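Epidermin biosynthesis protein EpiD (Staphylococcus aureus, PDB 3QJG) binds flavin mononucleotide and probably catalyses the oxidative decarboxylation of the C-terminal cysteine of the epidermin precursor peptide. Local coordinates at residues Val8-Cys13 and Val35-Ser40; Gly14-Ile19 and Arg44-Gly49. All blocks are in the same frame, centred on the assembly; numbering follows the deposited sequence. Where two conformers were deposited one is given.

Overall arrangement
Both contacts belong to the Rossmann-like alpha/beta fold, and both reach the same FMN. Contact 1 is in the core. It pairs two parallel strands by regular backbone hydrogen bonds and apolar side chains. In contact 2, segment 14-19 follows directly on 8-13, and 44-49 comes a few residues after 35-40; both lie in the loops after those strands. It is only partly buried and has no hydrogen bond between its segments; an aromatic ring laid on backbone does the work. The centres are about 11 Å apart. They are joined by a probable hydrogen bond, C13 O to S18 OG at 2.8 Å. Other subunits touch contact 2 but not contact 1.

Contact 1 (Val8-Cys13 and Val35-Ser40); sequences VLICLC and VNVIAS. With FMN (flavin mononucleotide), chain M.
L12 and I38 bury the most surface here, on opposite faces of two paired parallel strands. The strands belong to the beta-alpha-beta unit formed by strand 7-12, helix 21-28 and strand 34-39, part of the Rossmann-like flavoprotein core. L12 sits on the face with V8, I10, V35, V37 and A39. Its CG lies anti to its own carbonyl carbon (chi1 -62°), and its CD1 meets V37 CG1 at 3.8 Å, the two side chains crossing at a slant. I10 reaches back to V35 on the same face. Its CD1 is 3.5 Å from V35 CG1, a tight carbon contact. Helix 21-28 covers this face through I21, I25 and L28. I38 is on the other face. Its CG2 branch stands between its backbone N and carbonyl carbon and touches C11 SG at 3.7 Å. L101 and I105 of helix 101-107 pack on I38. The backbones join through five hydrogen bonds. I10 and L12 each give their N-H to the neighbouring strand and accept one back at O. The bond from I38 N to I10 O is 3.0 Å. Past the strand ends, S40 N donates to L12 O at 2.9 Å. The S40 side chain then turns to the FMN phosphate, where OG donates to O3P; the modelled 2.4 Å between S40 OG and FMN O3P is too short to trust.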
loop_
_atom_site.group_PDB
_atom_site.type_symbol
_atom_site.label_atom_id
_atom_site.label_comp_id
_atom_site.label_asym_id
_atom_site.label_seq_id
_atom_site.Cartn_x
_atom_site.Cartn_y
_atom_site.Cartn_z
ATOM N N VAL A 8 -33.985 7.528 -19.433
ATOM C CA VAL A 8 -34.377 7.448 -18.009
ATOM C C VAL A 8 -33.107 7.170 -17.220
ATOM O O VAL A 8 -32.201 6.530 -17.730
ATOM C CB VAL A 8 -35.395 6.346 -17.739
ATOM C CG1 VAL A 8 -34.835 4.984 -18.222
ATOM C CG2 VAL A 8 -35.762 6.319 -16.232
ATOM N N LEU A 9 -33.026 7.702 -16.015
ATOM C CA LEU A 9 -31.919 7.422 -15.160
ATOM C C LEU A 9 -32.489 6.671 -13.984
ATOM O O LEU A 9 -33.484 7.133 -13.390
ATOM C CB LEU A 9 -31.224 8.716 -14.709
ATOM C CG LEU A 9 -30.122 8.635 -13.641
ATOM C CD1 LEU A 9 -28.904 7.761 -14.122
ATOM C CD2 LEU A 9 -29.690 10.074 -13.247
ATOM N N ILE A 10 -31.870 5.525 -13.641
ATOM C CA ILE A 10 -32.240 4.808 -12.429
ATOM C C ILE A 10 -31.263 5.139 -11.332
ATOM O O ILE A 10 -30.083 4.968 -11.497
ATOM C CB ILE A 10 -32.233 3.281 -12.617
ATOM C CG1 ILE A 10 -33.178 2.865 -13.739
ATOM C CG2 ILE A 10 -32.608 2.564 -11.316
ATOM C CD1 ILE A 10 -32.781 1.507 -14.388
ATOM N N CYS A 11 -31.778 5.600 -10.208
ATOM C CA CYS A 11 -30.976 5.861 -9.032
ATOM C C CYS A 11 -31.128 4.703 -8.042
ATOM O O CYS A 11 -32.193 4.483 -7.558
ATOM C CB CYS A 11 -31.403 7.205 -8.428
ATOM S SG CYS A 11 -31.238 8.584 -9.639
ATOM N N LEU A 12 -30.058 3.967 -7.752
ATOM C CA LEU A 12 -30.110 2.808 -6.851
ATOM C C LEU A 12 -29.679 3.206 -5.449
ATOM O O LEU A 12 -28.669 3.814 -5.299
ATOM C CB LEU A 12 -29.096 1.767 -7.277
ATOM C CG LEU A 12 -29.245 1.144 -8.626
ATOM C CD1 LEU A 12 -28.095 0.232 -8.877
ATOM C CD2 LEU A 12 -30.592 0.461 -8.602
ATOM N N CYS A 13 -30.378 2.763 -4.438
ATOM C CA CYS A 13 -29.979 3.073 -3.084
ATOM C C CYS A 13 -29.531 1.786 -2.337
ATOM O O CYS A 13 -29.586 0.672 -2.889
ATOM C CB CYS A 13 -31.122 3.756 -2.388
ATOM S SG CYS A 13 -31.637 5.363 -3.051
ATOM N N VAL A 35 -30.965 3.723 -20.999
ATOM C CA VAL A 35 -31.306 3.522 -19.584
ATOM C C VAL A 35 -29.960 3.548 -18.880
ATOM O O VAL A 35 -29.112 2.709 -19.157
ATOM C CB VAL A 35 -31.995 2.169 -19.318
ATOM C CG1 VAL A 35 -32.167 1.968 -17.801
ATOM C CG2 VAL A 35 -33.354 2.067 -20.063
ATOM N N ASN A 36 -29.775 4.519 -17.990
ATOM C CA ASN A 36 -28.519 4.797 -17.305
ATOM C C ASN A 36 -28.717 4.623 -15.828
ATOM O O ASN A 36 -29.851 4.651 -15.352
ATOM C CB ASN A 36 -28.096 6.262 -17.544
ATOM C CG ASN A 36 -27.847 6.533 -19.034
ATOM O OD1 ASN A 36 -27.266 5.701 -19.673
ATOM N ND2 ASN A 36 -28.329 7.681 -19.579
ATOM N N VAL A 37 -27.612 4.456 -15.106
ATOM C CA VAL A 37 -27.688 4.098 -13.730
ATOM C C VAL A 37 -26.668 4.823 -12.939
ATOM O O VAL A 37 -25.561 5.022 -13.431
ATOM C CB VAL A 37 -27.453 2.583 -13.585
ATOM C CG1 VAL A 37 -27.572 2.174 -12.133
ATOM C CG2 VAL A 37 -28.482 1.848 -14.409
ATOM N N ILE A 38 -27.058 5.193 -11.720
ATOM C CA ILE A 38 -26.170 5.710 -10.711
ATOM C C ILE A 38 -26.549 5.115 -9.358
ATOM O O ILE A 38 -27.722 4.944 -9.104
ATOM C CB ILE A 38 -26.259 7.283 -10.590
ATOM C CG1 ILE A 38 -25.205 7.840 -9.623
ATOM C CG2 ILE A 38 -27.690 7.763 -10.203
ATOM C CD1 ILE A 38 -25.123 9.418 -9.605
ATOM N N ALA A 39 -25.578 4.833 -8.502
ATOM C CA ALA A 39 -25.864 4.381 -7.115
ATOM C C ALA A 39 -25.536 5.427 -6.105
ATOM O O ALA A 39 -24.628 6.213 -6.340
ATOM C CB ALA A 39 -25.080 3.179 -6.793
ATOM N N SER A 40 -26.179 5.349 -4.931
ATOM C CA SER A 40 -25.827 6.146 -3.792
ATOM C C SER A 40 -24.487 5.656 -3.261
ATOM O O SER A 40 -23.956 4.632 -3.739
ATOM C CB SER A 40 -26.868 5.971 -2.657
ATOM O OG SER A 40 -26.908 4.621 -2.173
HETATM N N1 FMN M . -32.650 0.892 4.031
HETATM C C2 FMN M . -33.841 1.171 3.412
HETATM O O2 FMN M . -34.353 2.274 3.560
HETATM N N3 FMN M . -34.473 0.224 2.672
HETATM C C4 FMN M . -33.941 -1.019 2.522
HETATM O O4 FMN M . -34.584 -1.798 1.858
HETATM C C4A FMN M . -32.739 -1.348 3.143
HETATM N N5 FMN M . -32.153 -2.591 3.013
HETATM C C5A FMN M . -30.947 -2.834 3.589
HETATM C C6 FMN M . -30.387 -4.101 3.498
HETATM C C7 FMN M . -29.163 -4.351 4.085
HETATM C C7M FMN M . -28.496 -5.692 3.986
HETATM C C8 FMN M . -28.517 -3.329 4.789
HETATM C C8M FMN M . -27.204 -3.551 5.502
HETATM C C9 FMN M . -29.097 -2.085 4.925
HETATM C C9A FMN M . -30.320 -1.823 4.325
HETATM N N10 FMN M . -30.909 -0.569 4.486
HETATM C C10 FMN M . -32.101 -0.349 3.888
HETATM C "C1'" FMN M . -30.291 0.566 5.260
HETATM C "C2'" FMN M . -29.676 1.593 4.314
HETATM O "O2'" FMN M . -28.798 0.941 3.376
HETATM C "C3'" FMN M . -29.031 2.619 5.172
HETATM O "O3'" FMN M . -30.008 3.344 5.957
HETATM C "C4'" FMN M . -28.194 3.589 4.338
HETATM O "O4'" FMN M . -27.698 4.640 5.151
HETATM C "C5'" FMN M . -28.978 4.274 3.268
HETATM O "O5'" FMN M . -28.026 4.944 2.462
HETATM P P FMN M . -28.409 5.493 1.000
HETATM O O1P FMN M . -27.424 6.573 0.678
HETATM O O2P FMN M . -29.809 6.015 1.039
HETATM O O3P FMN M . -28.214 4.571 -0.130
#

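Contact 2 (Gly14-Ile19 and Arg44-Gly49); sequences GSVNSI and RKFING. With FMN (flavin mononucleotide), chain M.
The F46 ring lies flat against the peptide linking G14 and S15, with no hydrogen bond between the two segments. This is the flavin-binding loop of the Rossmann-like fold, after strand 7-12, met by the loop that follows strand 34-39. S15 N stands 3.5 Å above the centre of the ring, and G14 C is over the same face nearer the rim. F46 CG is anti to its own carbonyl carbon (chi1 -63°), which carries the ring in toward this peptide. The ring edge faces the flavin, with CE1 3.7 Å from FMN C7. F67 of the second subunit meets the same ring, its plane inclined at about 60°, and I51 of the third subunit also packs on F46. S18 OG turns to C13 O. V16 CG2 touches both the F46 ring and the flavin methyl C7M. The loop grips FMN at several points. G14 N donates to the phosphate oxygen O3P at 2.9 Å. G14 O accepts from the ribityl O2', though the modelled separation is implausibly short and its length doubtful. S15 OG is anti to its backbone N (chi1 175°), reaching the isoalloxazine ring, where it donates to FMN O4 at 2.6 Å.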
loop_
_atom_site.group_PDB
_atom_site.type_symbol
_atom_site.label_atom_id
_atom_site.label_comp_id
_atom_site.label_asym_id
_atom_site.label_seq_id
_atom_site.Cartn_x
_atom_site.Cartn_y
_atom_site.Cartn_z
ATOM N N GLY A 14 -29.140 1.950 -1.079
ATOM C CA GLY A 14 -28.628 0.874 -0.217
ATOM C C GLY A 14 -29.632 -0.114 0.375
ATOM O O GLY A 14 -30.013 -0.063 1.577
ATOM N N SER A 15 -30.019 -1.051 -0.465
ATOM C CA SER A 15 -31.059 -2.046 -0.152
ATOM C C SER A 15 -30.747 -3.278 -0.964
ATOM O O SER A 15 -30.191 -3.170 -2.066
ATOM C CB SER A 15 -32.443 -1.478 -0.580
ATOM O OG SER A 15 -33.512 -2.394 -0.441
ATOM N N VAL A 16 -31.173 -4.442 -0.479
ATOM C CA VAL A 16 -30.902 -5.667 -1.189
ATOM C C VAL A 16 -31.700 -5.747 -2.507
ATOM O O VAL A 16 -31.267 -6.398 -3.427
ATOM C CB VAL A 16 -31.122 -6.948 -0.331
ATOM C CG1 VAL A 16 -30.993 -8.207 -1.228
ATOM C CG2 VAL A 16 -30.092 -7.010 0.766
ATOM N N ASN A 17 -32.848 -5.082 -2.576
ATOM C CA ASN A 17 -33.621 -5.023 -3.813
ATOM C C ASN A 17 -32.894 -4.386 -5.013
ATOM O O ASN A 17 -33.205 -4.728 -6.160
ATOM C CB ASN A 17 -35.044 -4.482 -3.617
ATOM C CG ASN A 17 -36.073 -5.601 -3.206
ATOM O OD1 ASN A 17 -35.829 -6.801 -3.403
ATOM N ND2 ASN A 17 -37.205 -5.195 -2.639
ATOM N N SER A 18 -31.844 -3.604 -4.766
ATOM C CA SER A 18 -30.946 -3.155 -5.863
ATOM C C SER A 18 -30.332 -4.264 -6.675
ATOM O O SER A 18 -29.930 -4.066 -7.796
ATOM C CB SER A 18 -29.851 -2.264 -5.310
ATOM O OG SER A 18 -30.407 -0.997 -4.994
ATOM N N ILE A 19 -30.300 -5.456 -6.089
ATOM C CA ILE A 19 -29.813 -6.673 -6.722
ATOM C C ILE A 19 -30.639 -7.134 -7.913
ATOM O O ILE A 19 -30.153 -7.867 -8.763
ATOM C CB ILE A 19 -29.724 -7.770 -5.604
ATOM C CG1 ILE A 19 -28.282 -7.864 -5.168
ATOM C CG2 ILE A 19 -30.305 -9.061 -5.949
ATOM C CD1 ILE A 19 -27.873 -6.545 -4.558
ATOM N N ARG A 44 -23.445 1.467 -3.366
ATOM C CA ARG A 44 -22.382 0.879 -4.223
ATOM C C ARG A 44 -22.032 -0.556 -3.812
ATOM O O ARG A 44 -21.691 -1.380 -4.644
ATOM C CB ARG A 44 -21.089 1.718 -4.145
ATOM C CG ARG A 44 -21.203 3.152 -4.602
ATOM C CD ARG A 44 -19.914 3.968 -4.338
ATOM N NE ARG A 44 -18.833 3.486 -5.177
ATOM C CZ ARG A 44 -18.650 3.812 -6.443
ATOM N NH1 ARG A 44 -19.441 4.706 -7.044
ATOM N NH2 ARG A 44 -17.625 3.274 -7.105
ATOM N N LYS A 45 -22.100 -0.825 -2.509
ATOM C CA LYS A 45 -21.707 -2.145 -1.981
ATOM C C LYS A 45 -22.701 -3.242 -2.316
ATOM O O LYS A 45 -22.340 -4.406 -2.200
ATOM C CB LYS A 45 -21.502 -2.104 -0.438
ATOM C CG LYS A 45 -22.780 -1.859 0.323
ATOM C CD LYS A 45 -22.590 -1.706 1.881
ATOM C CE LYS A 45 -23.568 -0.629 2.349
ATOM N NZ LYS A 45 -23.861 -0.815 3.747
ATOM N N PHE A 46 -23.929 -2.883 -2.690
ATOM C CA PHE A 46 -24.948 -3.849 -3.059
ATOM C C PHE A 46 -24.878 -4.304 -4.528
ATOM O O PHE A 46 -25.502 -5.335 -4.871
ATOM C CB PHE A 46 -26.359 -3.348 -2.782
ATOM C CG PHE A 46 -26.670 -3.095 -1.310
ATOM C CD1 PHE A 46 -27.441 -3.966 -0.599
ATOM C CD2 PHE A 46 -26.266 -1.937 -0.686
ATOM C CE1 PHE A 46 -27.747 -3.723 0.739
ATOM C CE2 PHE A 46 -26.562 -1.701 0.635
ATOM C CZ PHE A 46 -27.307 -2.600 1.341
ATOM N N ILE A 47 -24.115 -3.619 -5.379
ATOM C CA ILE A 47 -24.174 -3.858 -6.819
ATOM C C ILE A 47 -22.785 -4.081 -7.417
ATOM O O ILE A 47 -21.772 -3.983 -6.731
ATOM C CB ILE A 47 -24.945 -2.726 -7.600
ATOM C CG1 ILE A 47 -24.380 -1.324 -7.342
ATOM C CG2 ILE A 47 -26.445 -2.731 -7.229
ATOM C CD1 ILE A 47 -23.058 -1.000 -8.009
ATOM N N ASN A 48 -22.734 -4.380 -8.706
ATOM C CA ASN A 48 -21.470 -4.673 -9.331
ATOM C C ASN A 48 -21.514 -3.853 -10.607
ATOM O O ASN A 48 -22.225 -4.161 -11.551
ATOM C CB ASN A 48 -21.389 -6.173 -9.494
ATOM C CG ASN A 48 -20.193 -6.623 -10.291
ATOM O OD1 ASN A 48 -19.625 -5.839 -11.049
ATOM N ND2 ASN A 48 -19.799 -7.909 -10.127
ATOM N N GLY A 49 -20.800 -2.746 -10.589
ATOM C CA GLY A 49 -20.874 -1.783 -11.649
ATOM C C GLY A 49 -20.570 -2.335 -13.015
ATOM O O GLY A 49 -21.073 -1.832 -13.999
HETATM N N1 FMN M . -32.650 0.892 4.031
HETATM C C2 FMN M . -33.841 1.171 3.412
HETATM O O2 FMN M . -34.353 2.274 3.560
HETATM N N3 FMN M . -34.473 0.224 2.672
HETATM C C4 FMN M . -33.941 -1.019 2.522
HETATM O O4 FMN M . -34.584 -1.798 1.858
HETATM C C4A FMN M . -32.739 -1.348 3.143
HETATM N N5 FMN M . -32.153 -2.591 3.013
HETATM C C5A FMN M . -30.947 -2.834 3.589
HETATM C C6 FMN M . -30.387 -4.101 3.498
HETATM C C7 FMN M . -29.163 -4.351 4.085
HETATM C C7M FMN M . -28.496 -5.692 3.986
HETATM C C8 FMN M . -28.517 -3.329 4.789
HETATM C C8M FMN M . -27.204 -3.551 5.502
HETATM C C9 FMN M . -29.097 -2.085 4.925
HETATM C C9A FMN M . -30.320 -1.823 4.325
HETATM N N10 FMN M . -30.909 -0.569 4.486
HETATM C C10 FMN M . -32.101 -0.349 3.888
HETATM C "C1'" FMN M . -30.291 0.566 5.260
HETATM C "C2'" FMN M . -29.676 1.593 4.314
HETATM O "O2'" FMN M . -28.798 0.941 3.376
HETATM C "C3'" FMN M . -29.031 2.619 5.172
HETATM O "O3'" FMN M . -30.008 3.344 5.957
HETATM C "C4'" FMN M . -28.194 3.589 4.338
HETATM O "O4'" FMN M . -27.698 4.640 5.151
HETATM C "C5'" FMN M . -28.978 4.274 3.268
HETATM O "O5'" FMN M . -28.026 4.944 2.462
HETATM P P FMN M . -28.409 5.493 1.000
HETATM O O1P FMN M . -27.424 6.573 0.678
HETATM O O2P FMN M . -29.809 6.015 1.039
HETATM O O3P FMN M . -28.214 4.571 -0.130
#